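Local structure of fimbrial structural subunit (3QDH) at residues V28-P33 / A123-D128; T60-E65 / V83-T88; L161-V166 / Y248-T253. The protein builds the shaft of Actinomyces type 2 fimbriae and mediates adhesion to streptococci and host cells during oral biofilm development. One frame throughout, in Å; residues are numbered along the deposited sequence.

How the contacts relate
This chain is the C-terminal, two-domain piece of FimA. Following it from the N terminus, strand 23-31 opens contact 1, which closes only when strand 118-131 is reached. Contact 2 is nested inside that loop: 60-65 meets 83-88, and its nearest atoms are about 5 Å from those of contact 1. Both join the same two sheets of the first domain. The chain then runs from strand 118-131 into strand 154-165, its neighbour in the mixed sheet. Contact 3 follows in series, on the opposite side of the chain's centre. It brings 161-166 against 248-253 across two sheets in the second domain, and its centre is about 45 Å from that of contact 1.

Contact 1: residues V28-P33 / A123-D128; sequences VSSTAP and AQVISD
V28 and A123 make the closest approach between the two segments. The A123 methyl sits before the fork of the valine, with CB 3.7 Å from V28 CG2. V28 CG1 is just as near to that CB, so both branches share one small partner. With chi1 of V28 at 167°, CG1 is trans to the backbone N and CG2 lies beside that N. The CA atoms of V28 and A123 are 7.1 Å apart.

Two residues further along each segment, S30 meets V125. From 28 to 30 and from 123 to 125 the chains run 25° apart, and the second pair keeps almost the same spacing. The contact is looser here. S30 OG is 4.0 Å from V125 CG1, which is a polar atom beside a methyl and not a bond. The rotation of V125, with chi1 at 54°, brings CG1 to the S30 hydroxyl. That hydroxyl is hydrogen-bonded to S5 O, near the start of the modelled chain. This buried polar group therefore has a partner although its neighbour across the contact is apolar.

All four touching residues are buried. The contact is a facing of two layers and not an edge-to-edge pairing. V28 and S30 belong to strand 23-31, which is backbone-bonded to strand 102-111 through A105 and V103. V125 belongs to the opposing sheet, where strand 39-49 is a direct neighbour of strand 118-131, and A123 precedes it in the 123-128 segment. F107 of strand 102-111 packs on V28. F44 of strand 39-49 packs on V125, and D48 of the same strand touches A123.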
# COMPACT_ATOMS: atom_id res chain seq x y z
N VAL A 28 8.52 7.25 -3.22
CA VAL A 28 8.72 7.90 -4.51
C VAL A 28 9.95 8.79 -4.38
O VAL A 28 10.08 9.51 -3.38
CB VAL A 28 7.47 8.75 -4.94
CG1 VAL A 28 7.81 9.67 -6.11
CG2 VAL A 28 6.29 7.84 -5.30
N SER A 29 10.86 8.73 -5.35
CA SER A 29 12.05 9.58 -5.30
C SER A 29 12.54 10.07 -6.67
O SER A 29 12.36 9.41 -7.69
CB SER A 29 13.20 8.91 -4.51
OG SER A 29 13.76 7.84 -5.23
N SER A 30 13.17 11.24 -6.65
CA SER A 30 13.76 11.83 -7.84
C SER A 30 15.13 12.41 -7.48
O SER A 30 15.25 13.18 -6.51
CB SER A 30 12.84 12.91 -8.40
OG SER A 30 13.36 13.45 -9.61
N THR A 31 16.15 12.05 -8.24
CA THR A 31 17.49 12.58 -7.99
C THR A 31 17.55 14.04 -8.46
O THR A 31 17.21 14.33 -9.60
CB THR A 31 18.57 11.75 -8.71
OG1 THR A 31 18.58 10.42 -8.17
CG2 THR A 31 19.96 12.38 -8.50
N ALA A 32 17.95 14.94 -7.56
CA ALA A 32 18.04 16.36 -7.91
C ALA A 32 19.14 16.61 -8.94
O ALA A 32 20.28 16.15 -8.77
CB ALA A 32 18.27 17.20 -6.64
N PRO A 33 18.81 17.32 -10.03
CA PRO A 33 19.80 17.64 -11.06
C PRO A 33 20.89 18.58 -10.54
O PRO A 33 20.73 19.21 -9.49
CB PRO A 33 18.98 18.35 -12.14
CG PRO A 33 17.82 18.90 -11.44
CD PRO A 33 17.50 17.93 -10.32
N ALA A 123 4.02 7.87 -10.32
CA ALA A 123 4.18 9.22 -9.77
C ALA A 123 4.90 10.06 -10.81
O ALA A 123 5.50 9.53 -11.75
CB ALA A 123 4.97 9.18 -8.45
N GLN A 124 4.83 11.38 -10.64
CA GLN A 124 5.48 12.29 -11.56
C GLN A 124 6.31 13.33 -10.80
O GLN A 124 6.05 13.59 -9.63
CB GLN A 124 4.42 13.00 -12.40
CG GLN A 124 3.76 12.08 -13.42
CD GLN A 124 2.66 12.74 -14.19
OE1 GLN A 124 1.91 13.56 -13.65
NE2 GLN A 124 2.53 12.37 -15.46
N VAL A 125 7.30 13.91 -11.47
CA VAL A 125 7.98 15.09 -10.96
C VAL A 125 7.66 16.25 -11.89
O VAL A 125 7.88 16.17 -13.11
CB VAL A 125 9.50 14.88 -10.70
CG1 VAL A 125 10.22 14.36 -11.94
CG2 VAL A 125 10.16 16.17 -10.20
N ILE A 126 7.07 17.29 -11.31
CA ILE A 126 6.69 18.50 -12.04
C ILE A 126 7.65 19.59 -11.58
O ILE A 126 7.52 20.09 -10.46
CB ILE A 126 5.21 18.92 -11.74
CG1 ILE A 126 4.24 17.72 -11.84
CG2 ILE A 126 4.77 20.12 -12.59
CD1 ILE A 126 4.38 16.87 -13.05
N SER A 127 8.63 19.91 -12.41
CA SER A 127 9.61 20.93 -12.06
C SER A 127 10.08 21.69 -13.29
O SER A 127 9.94 21.22 -14.42
CB SER A 127 10.79 20.35 -11.27
OG SER A 127 11.53 19.41 -12.03
N ASP A 128 10.60 22.89 -13.06
CA ASP A 128 11.14 23.70 -14.13
C ASP A 128 12.18 24.65 -13.55
O ASP A 128 12.13 24.99 -12.37
CB ASP A 128 10.01 24.47 -14.82
CG ASP A 128 10.36 24.94 -16.22
OD1 ASP A 128 11.35 24.46 -16.83
OD2 ASP A 128 9.61 25.80 -16.72

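Contact 2: residues T60-E65 / V83-T88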
# COMPACT_ATOMS: atom_id res chain seq x y z
N THR A 60 3.49 11.28 3.25
CA THR A 60 4.25 11.49 4.49
C THR A 60 5.75 11.32 4.23
O THR A 60 6.15 10.99 3.11
CB THR A 60 3.86 10.46 5.59
OG1 THR A 60 4.18 9.14 5.14
CG2 THR A 60 2.38 10.55 5.92
N GLU A 61 6.57 11.52 5.26
CA GLU A 61 8.02 11.30 5.20
C GLU A 61 8.71 12.03 4.04
O GLU A 61 9.55 11.46 3.34
CB GLU A 61 8.36 9.80 5.13
CG GLU A 61 7.80 8.94 6.25
CD GLU A 61 8.42 7.54 6.28
OE1 GLU A 61 9.53 7.34 5.74
OE2 GLU A 61 7.81 6.63 6.87
N VAL A 62 8.36 13.30 3.84
CA VAL A 62 8.98 14.10 2.80
C VAL A 62 10.43 14.31 3.21
O VAL A 62 10.69 14.65 4.37
CB VAL A 62 8.28 15.46 2.63
CG1 VAL A 62 8.93 16.26 1.49
CG2 VAL A 62 6.79 15.25 2.35
N SER A 63 11.35 14.06 2.28
CA SER A 63 12.77 14.06 2.62
C SER A 63 13.66 14.61 1.51
O SER A 63 13.35 14.50 0.33
CB SER A 63 13.24 12.65 2.98
OG SER A 63 12.36 12.07 3.93
N LEU A 64 14.78 15.19 1.92
CA LEU A 64 15.86 15.50 1.01
C LEU A 64 17.10 14.81 1.58
O LEU A 64 17.55 15.14 2.68
CB LEU A 64 16.09 17.01 0.91
CG LEU A 64 17.32 17.44 0.09
CD1 LEU A 64 17.29 16.94 -1.37
CD2 LEU A 64 17.50 18.97 0.14
N GLU A 65 17.62 13.85 0.82
CA GLU A 65 18.72 13.00 1.29
C GLU A 65 19.92 13.82 1.75
O GLU A 65 20.40 14.70 1.03
CB GLU A 65 19.12 12.05 0.16
CG GLU A 65 20.20 11.05 0.51
CD GLU A 65 20.78 10.40 -0.72
OE1 GLU A 65 20.54 10.88 -1.85
OE2 GLU A 65 21.50 9.39 -0.54
N VAL A 83 -2.41 13.55 -4.99
CA VAL A 83 -1.60 14.08 -3.90
C VAL A 83 -0.41 14.84 -4.48
O VAL A 83 0.21 14.39 -5.43
CB VAL A 83 -1.13 12.95 -2.95
CG1 VAL A 83 -0.38 13.52 -1.75
CG2 VAL A 83 -2.33 12.13 -2.49
N THR A 84 -0.10 16.01 -3.91
CA THR A 84 1.06 16.77 -4.32
C THR A 84 1.94 17.14 -3.12
O THR A 84 1.42 17.40 -2.02
CB THR A 84 0.70 18.07 -5.10
OG1 THR A 84 -0.16 18.90 -4.31
CG2 THR A 84 0.04 17.77 -6.45
N VAL A 85 3.25 17.10 -3.34
CA VAL A 85 4.24 17.58 -2.38
C VAL A 85 4.95 18.70 -3.12
O VAL A 85 5.70 18.46 -4.07
CB VAL A 85 5.25 16.48 -1.99
CG1 VAL A 85 6.33 17.06 -1.02
CG2 VAL A 85 4.53 15.28 -1.40
N THR A 86 4.69 19.92 -2.70
CA THR A 86 5.13 21.08 -3.44
C THR A 86 6.12 21.82 -2.57
O THR A 86 5.79 22.21 -1.44
CB THR A 86 3.92 21.99 -3.80
OG1 THR A 86 2.95 21.22 -4.52
CG2 THR A 86 4.36 23.15 -4.66
N PHE A 87 7.33 21.99 -3.07
CA PHE A 87 8.38 22.60 -2.26
C PHE A 87 8.24 24.12 -2.25
O PHE A 87 7.91 24.72 -3.26
CB PHE A 87 9.75 22.12 -2.71
CG PHE A 87 10.04 20.71 -2.26
CD1 PHE A 87 10.68 20.48 -1.04
CD2 PHE A 87 9.64 19.61 -3.03
CE1 PHE A 87 10.92 19.18 -0.58
CE2 PHE A 87 9.88 18.30 -2.58
CZ PHE A 87 10.53 18.09 -1.35
N THR A 88 8.47 24.73 -1.09
CA THR A 88 8.30 26.17 -0.93
C THR A 88 9.59 26.85 -1.39
O THR A 88 10.56 26.18 -1.74
CB THR A 88 8.06 26.53 0.55
OG1 THR A 88 9.18 26.05 1.30
CG2 THR A 88 6.75 25.89 1.07
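This contact is part of the apolar packing between the two sheets of the first domain, close to its zinc site. V62 comes from strand 57-64 in one sheet. V85 and F87 come from strand 82-87 in the other, and V62 touches both. V85 and F87 are buried, while V62 is partly exposed.

V62 and V85 point at each other tip to tip, with V62 CG1 3.7 Å from V85 CG1. V62 CG2 also touches that methyl, at 3.9 Å. In both valines CG1 lies trans to the backbone N, and this turns the two CG1 methyls toward each other. V62 CG1 has a second partner: it is 3.7 Å from F87 CZ. The methyl meets the far end of the phenyl ring at CZ and CE1. The ring comes from the direction opposite to V62. One valine methyl is thus shared between an aliphatic and an aromatic neighbour.

Next to V62 the first strand is irregular. E61 has a positive phi of 53°. S63 OG donates to E61 O over 2.9 Å. The donor stands above the carbonyl plane, at a C=O...OG angle of 116°. This bond ties together the residues on both sides of V62 in the sequence. The strand itself is hydrogen-bonded to strand 102-111, where T60 pairs with V106 and S63 with S104.

F87 leads directly to T88, the N-cap of helix 89-96. D70, D73 and E90 bind the zinc ion. The F87 side chain lies about 5 Å from that of D73 and about 9 Å from the metal. Y74 of strand 74-79 touches both V62 and F87. Side chains from two facing sheets meet here as in a beta sandwich, consistent with the CnaA (DEv-IgG) fold.

Contact 3: residues L161-V166 / Y248-T253; sequences LLIKKV and YVLVET
This is a contact between facing sheets in the core of the second domain, and at one end it reaches an isopeptide bond. Residues 161-165 lie on strand 154-165 in one sheet, and 248-253 on strand 245-254 in the other. Their backbones are well separated, with the CA atoms of I163 and L250 9.7 Å apart, so long side chains fill the gap.

I163 and L250 extend toward each other tip to tip. I163 CD1 is 3.8 Å from L250 CD1 and 3.9 Å from L250 CD2, so one methyl faces the leucine fork. F183 and L185 of strand 182-188 also pack on L250, and I221 of strand 220-230 packs on I163.

K165 and E252 form the second pair and cross at about a right angle. The E252 chain is extended beyond CG. The K165 chain bends at chi2 (71°) and again at chi4 (63°). CE of K165 is therefore the atom beside the carboxylate, 3.5 Å from E252 OE2 and 3.8 Å from OE1. K165 NZ is further off, 4.6 Å from E252 OE2, and it is joined covalently to N287 CG. This link ties strand 154-165 to the residues just after strand 283-285, its parallel neighbour in the sheet.

A lysine-asparagine isopeptide bond with a buried glutamate close by is characteristic of CnaB (IgG-rev) domains. In related domains such an acidic residue assists bond formation, and the position of E252 is consistent with that role.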
# COMPACT_ATOMS: atom_id res chain seq x y z
N LEU A 161 -11.89 -13.08 0.04
CA LEU A 161 -12.21 -14.36 0.64
C LEU A 161 -13.65 -14.32 1.12
O LEU A 161 -14.04 -13.39 1.82
CB LEU A 161 -11.26 -14.66 1.80
CG LEU A 161 -11.41 -15.96 2.61
CD1 LEU A 161 -11.07 -17.19 1.78
CD2 LEU A 161 -10.54 -15.90 3.86
N LEU A 162 -14.43 -15.32 0.72
CA LEU A 162 -15.78 -15.49 1.24
C LEU A 162 -15.83 -16.80 2.02
O LEU A 162 -15.56 -17.88 1.47
CB LEU A 162 -16.83 -15.45 0.13
CG LEU A 162 -18.33 -15.64 0.44
CD1 LEU A 162 -18.80 -14.86 1.67
CD2 LEU A 162 -19.18 -15.28 -0.78
N ILE A 163 -16.14 -16.69 3.31
CA ILE A 163 -16.25 -17.83 4.21
C ILE A 163 -17.73 -18.12 4.45
O ILE A 163 -18.52 -17.19 4.66
CB ILE A 163 -15.53 -17.55 5.56
CG1 ILE A 163 -14.05 -17.20 5.32
CG2 ILE A 163 -15.65 -18.74 6.51
CD1 ILE A 163 -13.41 -16.37 6.42
N LYS A 164 -18.11 -19.39 4.41
CA LYS A 164 -19.47 -19.80 4.77
C LYS A 164 -19.46 -20.92 5.82
O LYS A 164 -18.89 -21.99 5.59
CB LYS A 164 -20.28 -20.22 3.54
CG LYS A 164 -21.79 -20.34 3.80
CD LYS A 164 -22.57 -20.59 2.52
CE LYS A 164 -24.07 -20.62 2.79
NZ LYS A 164 -24.86 -20.65 1.52
N LYS A 165 -20.07 -20.64 6.97
CA LYS A 165 -20.25 -21.65 8.01
C LYS A 165 -21.63 -22.28 7.84
O LYS A 165 -22.64 -21.58 7.84
CB LYS A 165 -20.11 -21.01 9.41
CG LYS A 165 -20.00 -22.00 10.56
CD LYS A 165 -18.65 -22.73 10.55
CE LYS A 165 -18.56 -23.76 11.66
NZ LYS A 165 -19.57 -24.85 11.52
N VAL A 166 -21.66 -23.60 7.68
CA VAL A 166 -22.92 -24.32 7.44
C VAL A 166 -23.10 -25.51 8.39
O VAL A 166 -22.14 -26.18 8.76
CB VAL A 166 -23.06 -24.81 5.96
CG1 VAL A 166 -23.22 -23.63 5.00
CG2 VAL A 166 -21.90 -25.71 5.55
N TYR A 248 -2.98 -18.28 3.23
CA TYR A 248 -3.25 -17.82 4.58
C TYR A 248 -3.79 -18.99 5.41
O TYR A 248 -4.09 -20.06 4.87
CB TYR A 248 -4.26 -16.68 4.57
CG TYR A 248 -3.72 -15.35 4.10
CD1 TYR A 248 -3.29 -14.40 5.03
CD2 TYR A 248 -3.66 -15.03 2.75
CE1 TYR A 248 -2.79 -13.17 4.62
CE2 TYR A 248 -3.17 -13.79 2.32
CZ TYR A 248 -2.74 -12.87 3.27
OH TYR A 248 -2.26 -11.64 2.88
N VAL A 249 -3.91 -18.78 6.72
CA VAL A 249 -4.41 -19.80 7.64
C VAL A 249 -5.62 -19.28 8.42
O VAL A 249 -5.53 -18.29 9.16
CB VAL A 249 -3.30 -20.30 8.61
CG1 VAL A 249 -3.86 -21.27 9.65
CG2 VAL A 249 -2.16 -20.95 7.84
N LEU A 250 -6.76 -19.94 8.23
CA LEU A 250 -8.00 -19.59 8.91
C LEU A 250 -8.20 -20.46 10.16
O LEU A 250 -8.13 -21.68 10.09
CB LEU A 250 -9.19 -19.72 7.96
CG LEU A 250 -10.56 -19.22 8.42
CD1 LEU A 250 -10.56 -17.71 8.61
CD2 LEU A 250 -11.64 -19.64 7.43
N VAL A 251 -8.44 -19.81 11.29
CA VAL A 251 -8.62 -20.50 12.57
C VAL A 251 -10.01 -20.19 13.13
O VAL A 251 -10.36 -19.02 13.31
CB VAL A 251 -7.53 -20.09 13.60
CG1 VAL A 251 -7.78 -20.73 14.97
CG2 VAL A 251 -6.14 -20.46 13.09
N GLU A 252 -10.80 -21.23 13.40
CA GLU A 252 -12.08 -21.06 14.09
C GLU A 252 -11.84 -20.90 15.59
O GLU A 252 -11.21 -21.76 16.23
CB GLU A 252 -13.04 -22.23 13.81
CG GLU A 252 -14.50 -21.87 14.08
CD GLU A 252 -15.47 -23.04 13.94
OE1 GLU A 252 -15.12 -24.09 13.35
OE2 GLU A 252 -16.61 -22.90 14.43
N THR A 253 -12.32 -19.80 16.14
CA THR A 253 -12.09 -19.46 17.54
C THR A 253 -13.32 -19.69 18.42
O THR A 253 -13.19 -19.89 19.64
CB THR A 253 -11.61 -18.01 17.69
OG1 THR A 253 -12.41 -17.15 16.87
CG2 THR A 253 -10.14 -17.89 17.28